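Local atomic coordinates of uncharacterized protein (Trypanosoma cruzi, PDB entry 6NEY), a protein that probably binds acetylated lysines, as other bromodomain proteins do, and is likely to take part in chromatin-linked transcription control. Residues A64-A67 with Y68-V72. Sequence-based numbering, arbitrary orientation.
Sequences ANEA and YSYDV
Y70 turns one edge of its ring to the E66 backbone, four residues back, with Y70 CD1 3.8 Å from E66 O, which lies in the ring plane; the two side chains themselves cross at a slant. Further out, the E66 carboxylate and the Y70 ring stand nearly perpendicular (83°). E66 OE1 and Y70 OH are 3.9 Å apart, close but not bonded; the charged end turns instead to K8, with which E66 OE2 forms a salt bridge. E66 CG is anti to the carbonyl carbon (chi1 -47°), and beyond CG the chain is extended, which carries the carboxylate out to the level of the Y70 hydroxyl.

The same E66 O also accepts a weak but straight hydrogen bond from S69 N (3.4 Å, 170°). A67 and Y68 form the bend between them, with A67 CB over one face of the Y68 ring, 4.4 Å from Y68 CD1. A water bridges the next step, donating to A67 O at 2.7 Å and accepting from Y70 N. From Y68 to D71 the chain makes a type I turn, closed weakly by D71 N to Y68 O.

E66, with positive phi, is the C' residue of the Schellman motif ending helix 56-64. Residues 65-72 begin the connection from that helix to helix 75-92, which in the bromodomain fold is the loop between helices A and B. Buried Y68 packs against A59, A63, L15 and L77 and bonds D80 through its hydroxyl, while S69 OG reaches E12. The connection is thus tied to helices 12-21, 56-64 and 75-92, with Y70 lying on the exposed side beside K8.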
loop_
_atom_site.group_PDB
_atom_site.type_symbol
_atom_site.label_atom_id
_atom_site.label_comp_id
_atom_site.label_asym_id
_atom_site.label_seq_id
_atom_site.Cartn_x
_atom_site.Cartn_y
_atom_site.Cartn_z
ATOM N N ALA A 64 8.942 -5.510 -5.363
ATOM C CA ALA A 64 9.971 -6.497 -5.757
ATOM C C ALA A 64 10.387 -6.263 -7.224
ATOM O O ALA A 64 11.554 -6.491 -7.558
ATOM C CB ALA A 64 9.409 -7.866 -5.504
ATOM N N ASN A 65 9.479 -5.746 -8.048
ATOM C CA ASN A 65 9.670 -5.539 -9.505
ATOM C C ASN A 65 10.210 -4.134 -9.778
ATOM O O ASN A 65 10.267 -3.770 -10.965
ATOM C CB ASN A 65 8.365 -5.744 -10.285
ATOM C CG ASN A 65 7.890 -7.181 -10.281
ATOM N N GLU A 66 10.581 -3.367 -8.740
ATOM C CA GLU A 66 11.176 -2.000 -8.865
ATOM C C GLU A 66 10.129 -0.946 -9.250
ATOM O O GLU A 66 10.541 0.185 -9.549
ATOM C CB GLU A 66 12.264 -1.909 -9.944
ATOM C CG GLU A 66 13.309 -3.011 -9.944
ATOM C CD GLU A 66 14.566 -2.581 -10.694
ATOM O OE1 GLU A 66 14.436 -2.233 -11.891
ATOM O OE2 GLU A 66 15.660 -2.525 -10.076
ATOM N N ALA A 67 8.834 -1.238 -9.163
ATOM C CA ALA A 67 7.759 -0.295 -9.559
ATOM C C ALA A 67 7.888 1.027 -8.785
ATOM O O ALA A 67 7.606 2.102 -9.358
ATOM C CB ALA A 67 6.414 -0.935 -9.327
ATOM N N TYR A 68 8.322 0.968 -7.518
ATOM C CA TYR A 68 8.233 2.103 -6.558
ATOM C C TYR A 68 9.596 2.768 -6.292
ATOM O O TYR A 68 9.610 3.834 -5.643
ATOM C CB TYR A 68 7.672 1.612 -5.214
ATOM C CG TYR A 68 6.300 0.994 -5.239
ATOM C CD1 TYR A 68 5.224 1.580 -5.899
ATOM C CD2 TYR A 68 6.062 -0.174 -4.529
ATOM C CE1 TYR A 68 3.957 1.006 -5.867
ATOM C CE2 TYR A 68 4.808 -0.750 -4.475
ATOM C CZ TYR A 68 3.751 -0.172 -5.161
ATOM O OH TYR A 68 2.532 -0.791 -5.081
ATOM N N SER A 69 10.703 2.194 -6.765
ATOM C CA SER A 69 12.078 2.499 -6.262
ATOM C C SER A 69 12.587 3.863 -6.755
ATOM O O SER A 69 13.632 4.311 -6.233
ATOM C CB SER A 69 13.039 1.417 -6.635
ATOM O OG SER A 69 12.670 0.170 -6.065
ATOM N N TYR A 70 11.928 4.473 -7.747
ATOM C CA TYR A 70 12.378 5.719 -8.422
ATOM C C TYR A 70 11.577 6.941 -7.959
ATOM O O TYR A 70 11.938 8.045 -8.395
ATOM C CB TYR A 70 12.341 5.536 -9.943
ATOM C CG TYR A 70 13.266 4.443 -10.405
ATOM C CD1 TYR A 70 12.856 3.122 -10.405
ATOM C CD2 TYR A 70 14.579 4.715 -10.757
ATOM C CE1 TYR A 70 13.714 2.100 -10.772
ATOM C CE2 TYR A 70 15.449 3.707 -11.134
ATOM C CZ TYR A 70 15.017 2.393 -11.135
ATOM O OH TYR A 70 15.859 1.391 -11.511
ATOM N N ASP A 71 10.567 6.786 -7.097
ATOM C CA ASP A 71 9.751 7.922 -6.579
ATOM C C ASP A 71 10.283 8.351 -5.213
ATOM O O ASP A 71 10.057 7.615 -4.259
ATOM C CB ASP A 71 8.273 7.569 -6.381
ATOM C CG ASP A 71 7.506 7.221 -7.642
ATOM O OD1 ASP A 71 7.976 7.595 -8.750
ATOM O OD2 ASP A 71 6.429 6.594 -7.499
ATOM N N VAL A 72 10.892 9.530 -5.093
ATOM C CA VAL A 72 11.511 9.942 -3.798
ATOM C C VAL A 72 10.436 9.962 -2.693
ATOM O O VAL A 72 10.769 9.589 -1.546
ATOM C CB VAL A 72 12.281 11.272 -3.912
ATOM C CG1 VAL A 72 11.379 12.479 -4.107
ATOM C CG2 VAL A 72 13.178 11.470 -2.705
HETATM O O HOH W 1 9.122 4.283 -8.959
#